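Local coordinates for protein serine-pyruvate aminotransferase (AgxT) (Sulfolobus solfataricus, PDB 3ZRP) that probably catalyses the pyridoxal-phosphate-dependent transfer of amino groups from serine to pyruvate and from alanine to glyoxylate, at residues A[123-136]-A[153-167]. Sequence-based numbering, arbitrary orientation. Where two conformers were deposited one is given.
With PLP (pyridoxal-5'-phosphate), chain C.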
loop_
_atom_site.group_PDB
_atom_site.type_symbol
_atom_site.label_atom_id
_atom_site.label_comp_id
_atom_site.label_asym_id
_atom_site.label_seq_id
_atom_site.Cartn_x
_atom_site.Cartn_y
_atom_site.Cartn_z
ATOM N N VAL A 123 -28.883 -1.495 -19.864
ATOM C CA VAL A 123 -27.842 -1.089 -20.816
ATOM C C VAL A 123 -28.396 -0.950 -22.242
ATOM O O VAL A 123 -27.748 -0.346 -23.090
ATOM C CB VAL A 123 -26.583 -2.023 -20.812
ATOM C CG1 VAL A 123 -25.988 -2.095 -19.398
ATOM C CG2 VAL A 123 -26.904 -3.432 -21.395
ATOM N N ARG A 124 -29.579 -1.521 -22.490
ATOM C CA ARG A 124 -30.241 -1.396 -23.804
ATOM C C ARG A 124 -31.023 -0.105 -23.901
ATOM O O ARG A 124 -31.135 0.475 -24.985
ATOM C CB ARG A 124 -31.149 -2.578 -24.091
ATOM C CG ARG A 124 -30.385 -3.798 -24.519
ATOM C CD ARG A 124 -31.271 -4.978 -24.699
ATOM N NE ARG A 124 -31.783 -5.049 -26.067
ATOM C CZ ARG A 124 -32.125 -6.178 -26.685
ATOM N NH1 ARG A 124 -31.990 -7.354 -26.069
ATOM N NH2 ARG A 124 -32.585 -6.125 -27.928
ATOM N N LYS A 125 -31.544 0.345 -22.763
ATOM C CA LYS A 125 -32.314 1.579 -22.680
ATOM C C LYS A 125 -31.420 2.825 -22.751
ATOM O O LYS A 125 -31.757 3.808 -23.426
ATOM C CB LYS A 125 -33.148 1.546 -21.398
ATOM C CG LYS A 125 -33.834 2.843 -21.038
ATOM C CD LYS A 125 -34.671 2.692 -19.773
ATOM C CE LYS A 125 -34.992 4.072 -19.197
ATOM N NZ LYS A 125 -36.115 4.026 -18.215
ATOM N N SER A 126 -30.293 2.784 -22.039
ATOM C CA SER A 126 -29.379 3.921 -21.902
ATOM C C SER A 126 -27.955 3.521 -22.257
ATOM O O SER A 126 -27.560 2.354 -22.118
ATOM C CB SER A 126 -29.399 4.479 -20.467
ATOM O OG SER A 126 -30.701 4.909 -20.117
ATOM N N GLU A 127 -27.191 4.519 -22.675
ATOM C CA GLU A 127 -25.837 4.330 -23.154
ATOM C C GLU A 127 -24.866 4.483 -21.984
ATOM O O GLU A 127 -24.847 5.522 -21.305
ATOM C CB GLU A 127 -25.529 5.396 -24.201
ATOM C CG GLU A 127 -24.526 4.951 -25.227
ATOM C CD GLU A 127 -25.132 3.960 -26.182
ATOM O OE1 GLU A 127 -26.224 4.254 -26.745
ATOM O OE2 GLU A 127 -24.511 2.888 -26.360
ATOM N N TYR A 128 -24.090 3.443 -21.724
ATOM C CA TYR A 128 -23.130 3.448 -20.611
ATOM C C TYR A 128 -21.715 3.192 -21.112
ATOM O O TYR A 128 -21.482 2.299 -21.951
ATOM C CB TYR A 128 -23.522 2.383 -19.573
ATOM C CG TYR A 128 -24.716 2.766 -18.765
ATOM C CD1 TYR A 128 -24.594 3.671 -17.698
ATOM C CD2 TYR A 128 -25.997 2.261 -19.080
ATOM C CE1 TYR A 128 -25.711 4.037 -16.958
ATOM C CE2 TYR A 128 -27.117 2.627 -18.350
ATOM C CZ TYR A 128 -26.964 3.504 -17.292
ATOM O OH TYR A 128 -28.052 3.874 -16.565
ATOM N N LYS A 129 -20.766 3.967 -20.602
ATOM C CA LYS A 129 -19.351 3.754 -20.919
ATOM C C LYS A 129 -18.808 2.525 -20.169
ATOM O O LYS A 129 -18.104 1.687 -20.741
ATOM C CB LYS A 129 -18.571 5.030 -20.544
ATOM C CG LYS A 129 -17.054 4.930 -20.276
ATOM C CD LYS A 129 -16.239 4.862 -21.536
ATOM C CE LYS A 129 -14.749 5.068 -21.248
ATOM N NZ LYS A 129 -14.327 6.513 -21.390
ATOM N N LEU A 130 -19.176 2.415 -18.902
ATOM C CA LEU A 130 -18.608 1.400 -18.021
ATOM C C LEU A 130 -19.658 0.743 -17.134
ATOM O O LEU A 130 -20.497 1.427 -16.526
ATOM C CB LEU A 130 -17.495 2.017 -17.153
ATOM C CG LEU A 130 -16.698 1.049 -16.286
ATOM C CD1 LEU A 130 -15.216 1.391 -16.367
ATOM C CD2 LEU A 130 -17.199 1.083 -14.817
ATOM N N VAL A 131 -19.588 -0.589 -17.056
ATOM C CA VAL A 131 -20.412 -1.361 -16.146
ATOM C C VAL A 131 -19.512 -2.045 -15.103
ATOM O O VAL A 131 -18.543 -2.709 -15.455
ATOM C CB VAL A 131 -21.273 -2.429 -16.899
ATOM C CG1 VAL A 131 -22.126 -3.209 -15.892
ATOM C CG2 VAL A 131 -22.149 -1.735 -17.955
ATOM N N ALA A 132 -19.856 -1.865 -13.829
ATOM C CA ALA A 132 -19.127 -2.458 -12.714
ATOM C C ALA A 132 -19.937 -3.571 -12.072
ATOM O O ALA A 132 -21.094 -3.357 -11.638
ATOM C CB ALA A 132 -18.768 -1.375 -11.636
ATOM N N LEU A 133 -19.311 -4.746 -11.969
ATOM C CA LEU A 133 -19.920 -5.923 -11.340
ATOM C C LEU A 133 -19.108 -6.329 -10.096
ATOM O O LEU A 133 -17.917 -6.011 -10.005
ATOM C CB LEU A 133 -19.936 -7.078 -12.335
ATOM C CG LEU A 133 -20.538 -6.902 -13.735
ATOM C CD1 LEU A 133 -20.475 -8.254 -14.446
ATOM C CD2 LEU A 133 -21.980 -6.430 -13.651
ATOM N N THR A 134 -19.748 -7.031 -9.154
ATOM C CA THR A 134 -19.039 -7.692 -8.047
ATOM C C THR A 134 -19.188 -9.187 -8.206
ATOM O O THR A 134 -20.335 -9.699 -8.154
ATOM C CB THR A 134 -19.651 -7.296 -6.690
ATOM O OG1 THR A 134 -19.810 -5.877 -6.645
ATOM C CG2 THR A 134 -18.769 -7.772 -5.504
ATOM N N HIS A 135 -18.067 -9.911 -8.341
ATOM C CA HIS A 135 -18.167 -11.374 -8.528
ATOM C C HIS A 135 -18.754 -12.061 -7.283
ATOM O O HIS A 135 -19.764 -12.777 -7.360
ATOM C CB HIS A 135 -16.846 -11.982 -8.955
ATOM C CG HIS A 135 -16.977 -13.346 -9.555
ATOM N ND1 HIS A 135 -15.914 -14.001 -10.138
ATOM C CD2 HIS A 135 -18.063 -14.148 -9.729
ATOM C CE1 HIS A 135 -16.332 -15.162 -10.621
ATOM N NE2 HIS A 135 -17.630 -15.276 -10.380
ATOM N N VAL A 136 -18.148 -11.815 -6.119
ATOM C CA VAL A 136 -18.727 -12.284 -4.863
ATOM C C VAL A 136 -18.862 -11.090 -3.935
ATOM O O VAL A 136 -17.872 -10.435 -3.654
ATOM C CB VAL A 136 -17.832 -13.368 -4.215
ATOM C CG1 VAL A 136 -18.277 -13.659 -2.768
ATOM C CG2 VAL A 136 -17.815 -14.647 -5.070
ATOM N N ILE A 153 -24.756 -8.267 -21.949
ATOM C CA ILE A 153 -24.463 -6.827 -22.059
ATOM C C ILE A 153 -23.267 -6.438 -22.896
ATOM O O ILE A 153 -23.149 -5.261 -23.255
ATOM C CB ILE A 153 -24.364 -6.138 -20.666
ATOM C CG1 ILE A 153 -23.059 -6.524 -19.948
ATOM C CG2 ILE A 153 -25.613 -6.450 -19.843
ATOM C CD1 ILE A 153 -22.858 -5.804 -18.603
ATOM N N ARG A 154 -22.396 -7.401 -23.233
ATOM C CA ARG A 154 -21.115 -7.081 -23.864
ATOM C C ARG A 154 -21.255 -6.116 -25.051
ATOM O O ARG A 154 -20.468 -5.177 -25.201
ATOM C CB ARG A 154 -20.385 -8.355 -24.288
ATOM C CG ARG A 154 -19.003 -8.166 -24.943
ATOM C CD ARG A 154 -17.963 -7.570 -23.994
ATOM N NE ARG A 154 -18.013 -6.106 -23.916
ATOM C CZ ARG A 154 -17.121 -5.354 -23.268
ATOM N NH1 ARG A 154 -16.109 -5.918 -22.642
ATOM N NH2 ARG A 154 -17.225 -4.036 -23.261
ATOM N N LYS A 155 -22.261 -6.349 -25.894
ATOM C CA LYS A 155 -22.387 -5.581 -27.143
ATOM C C LYS A 155 -22.955 -4.173 -26.933
ATOM O O LYS A 155 -22.921 -3.350 -27.832
ATOM C CB LYS A 155 -23.184 -6.387 -28.197
ATOM C CG LYS A 155 -24.685 -6.166 -28.207
ATOM C CD LYS A 155 -25.394 -7.196 -29.096
ATOM C CE LYS A 155 -25.868 -8.382 -28.257
ATOM N NZ LYS A 155 -25.342 -9.684 -28.742
ATOM N N TYR A 156 -23.460 -3.884 -25.727
ATOM C CA TYR A 156 -24.092 -2.588 -25.443
ATOM C C TYR A 156 -23.233 -1.560 -24.722
ATOM O O TYR A 156 -23.646 -0.394 -24.586
ATOM C CB TYR A 156 -25.411 -2.798 -24.684
ATOM C CG TYR A 156 -26.370 -3.651 -25.481
ATOM C CD1 TYR A 156 -26.998 -3.144 -26.631
ATOM C CD2 TYR A 156 -26.605 -4.975 -25.125
ATOM C CE1 TYR A 156 -27.858 -3.940 -27.398
ATOM C CE2 TYR A 156 -27.460 -5.786 -25.885
ATOM C CZ TYR A 156 -28.079 -5.262 -27.024
ATOM O OH TYR A 156 -28.936 -6.058 -27.746
ATOM N N VAL A 157 -22.069 -1.989 -24.226
ATOM C CA VAL A 157 -21.246 -1.137 -23.334
ATOM C C VAL A 157 -19.791 -1.142 -23.726
ATOM O O VAL A 157 -19.293 -2.121 -24.298
ATOM C CB VAL A 157 -21.426 -1.511 -21.811
ATOM C CG1 VAL A 157 -22.868 -1.447 -21.436
ATOM C CG2 VAL A 157 -20.870 -2.882 -21.505
ATOM N N GLU A 158 -19.100 -0.032 -23.478
ATOM C CA GLU A 158 -17.706 0.064 -23.903
ATOM C C GLU A 158 -16.785 -0.770 -23.005
ATOM O O GLU A 158 -15.897 -1.462 -23.495
ATOM C CB GLU A 158 -17.246 1.521 -23.930
ATOM C CG GLU A 158 -18.041 2.428 -24.876
ATOM C CD GLU A 158 -17.568 3.861 -24.811
ATOM O OE1 GLU A 158 -16.341 4.091 -24.898
ATOM O OE2 GLU A 158 -18.409 4.760 -24.632
ATOM N N LEU A 159 -17.014 -0.706 -21.692
ATOM C CA LEU A 159 -16.082 -1.313 -20.726
ATOM C C LEU A 159 -16.813 -2.088 -19.637
ATOM O O LEU A 159 -17.829 -1.633 -19.132
ATOM C CB LEU A 159 -15.200 -0.229 -20.074
ATOM C CG LEU A 159 -14.206 0.539 -20.942
ATOM C CD1 LEU A 159 -13.559 1.711 -20.143
ATOM C CD2 LEU A 159 -13.126 -0.400 -21.490
ATOM N N ILE A 160 -16.280 -3.257 -19.274
ATOM C CA ILE A 160 -16.831 -4.029 -18.145
ATOM C C ILE A 160 -15.716 -4.342 -17.138
ATOM O O ILE A 160 -14.661 -4.853 -17.514
ATOM C CB ILE A 160 -17.514 -5.338 -18.645
ATOM C CG1 ILE A 160 -18.672 -5.004 -19.616
ATOM C CG2 ILE A 160 -18.123 -6.146 -17.491
ATOM C CD1 ILE A 160 -19.161 -6.241 -20.367
ATOM N N VAL A 161 -15.967 -3.979 -15.882
ATOM C CA VAL A 161 -15.035 -4.228 -14.795
ATOM C C VAL A 161 -15.690 -5.147 -13.767
ATOM O O VAL A 161 -16.899 -5.027 -13.474
ATOM C CB VAL A 161 -14.483 -2.904 -14.153
ATOM C CG1 VAL A 161 -13.978 -1.940 -15.240
ATOM C CG2 VAL A 161 -15.519 -2.216 -13.259
ATOM N N VAL A 162 -14.902 -6.073 -13.230
ATOM C CA VAL A 162 -15.422 -7.016 -12.223
ATOM C C VAL A 162 -14.536 -6.974 -10.998
ATOM O O VAL A 162 -13.329 -7.158 -11.102
ATOM C CB VAL A 162 -15.455 -8.472 -12.741
ATOM C CG1 VAL A 162 -16.037 -9.418 -11.686
ATOM C CG2 VAL A 162 -16.248 -8.577 -14.097
ATOM N N ASP A 163 -15.140 -6.675 -9.848
ATOM C CA ASP A 163 -14.468 -6.791 -8.573
ATOM C C ASP A 163 -14.484 -8.268 -8.160
ATOM O O ASP A 163 -15.528 -8.786 -7.734
ATOM C CB ASP A 163 -15.205 -5.908 -7.557
ATOM C CG ASP A 163 -14.829 -6.201 -6.091
ATOM O OD1 ASP A 163 -13.898 -6.961 -5.772
ATOM O OD2 ASP A 163 -15.529 -5.659 -5.226
ATOM N N GLY A 164 -13.336 -8.937 -8.342
ATOM C CA GLY A 164 -13.108 -10.309 -7.881
ATOM C C GLY A 164 -12.242 -10.436 -6.637
ATOM O O GLY A 164 -11.562 -11.439 -6.452
ATOM N N VAL A 165 -12.305 -9.440 -5.749
ATOM C CA VAL A 165 -11.541 -9.487 -4.515
ATOM C C VAL A 165 -11.817 -10.780 -3.694
ATOM O O VAL A 165 -10.870 -11.393 -3.180
ATOM C CB VAL A 165 -11.774 -8.219 -3.657
ATOM C CG1 VAL A 165 -11.075 -8.321 -2.296
ATOM C CG2 VAL A 165 -11.233 -6.969 -4.380
ATOM N N SER A 166 -13.092 -11.196 -3.594
ATOM C CA SER A 166 -13.452 -12.437 -2.901
ATOM C C SER A 166 -13.814 -13.602 -3.839
ATOM O O SER A 166 -14.492 -14.567 -3.437
ATOM C CB SER A 166 -14.594 -12.183 -1.930
ATOM O OG SER A 166 -14.129 -11.394 -0.867
ATOM N N SER A 167 -13.359 -13.535 -5.080
ATOM C CA SER A 167 -13.599 -14.660 -5.992
ATOM C C SER A 167 -12.346 -15.272 -6.671
ATOM O O SER A 167 -12.256 -16.513 -6.841
ATOM C CB SER A 167 -14.633 -14.271 -7.061
ATOM O OG SER A 167 -14.019 -13.400 -7.992
HETATM N N1 PLP C . -14.420 -5.864 -2.686
HETATM C C2 PLP C . -14.771 -7.000 -1.992
HETATM C C2A PLP C . -15.767 -7.946 -2.609
HETATM C C3 PLP C . -14.191 -7.284 -0.735
HETATM O O3 PLP C . -14.484 -8.322 -0.148
HETATM C C4 PLP C . -13.250 -6.411 -0.178
HETATM C C4A PLP C . -12.612 -6.768 1.170
HETATM C C5 PLP C . -12.936 -5.245 -0.909
HETATM C C6 PLP C . -13.502 -4.987 -2.174
HETATM C C5A PLP C . -11.957 -4.220 -0.418
HETATM O O4P PLP C . -10.604 -4.683 -0.375
HETATM P P PLP C . -9.487 -4.011 0.527
HETATM O O1P PLP C . -8.295 -4.858 0.212
HETATM O O2P PLP C . -10.021 -4.197 1.908
HETATM O O3P PLP C . -9.442 -2.604 0.044
HETATM O O HOH W 1 -25.091 0.719 -22.940
HETATM O O HOH W 2 -25.314 0.557 -26.642
HETATM O O HOH W 3 -14.768 6.264 -24.371
HETATM O O HOH W 4 -17.731 -4.444 -5.800
HETATM O O HOH W 5 -15.618 -10.343 -5.312
#
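The backbones of Val131 and Leu133 hydrogen-bond to those of Leu159, Val161 and Asp163 as neighbouring parallel strands, 130-134 and 159-163, in the seven-stranded mixed sheet of the class-V aminotransferase fold. The strands run 21° apart. Val161 N meets Val131 O at 2.9 Å, almost straight.

The packing is tight under the strand starts. Val131 CG2 lies 3.6 Å from Val157 CG1, and Val123 CG2 lies 3.6 Å from Ile153 CG2. On the other face of the sheet, Ala132 CB touches Val161 CG2 in one conformer of Val161.

The contact opens to solvent at Arg124, Glu127 and Glu158. Arg124 CG sits over one face of the Tyr156 ring, 3.7 Å from its centroid. The chain then bends at chi3 (89°), laying the guanidinium over Tyr156 OH, its plane 19° from that of the ring. Arg124 also forms a salt bridge with Glu120. A serine in place of Tyr156 would remove the ring face under Arg124 CG and would probably leave the Arg124 chain held mainly by Glu120. In one conformer of Glu158, water links Lys129 NZ to Glu158 OE1, while Lys129 forms its salt bridge with Asp78.

The strand ends lead into the cofactor site. Water 4 joins Thr134 OG1 to Asp163 OD2. Asp163 OD1 accepts from Val165 N in an Asx turn, which fixes the carboxylate. Asp163 OD2 lies 2.8 Å from N1 of the pyridoxal phosphate ring.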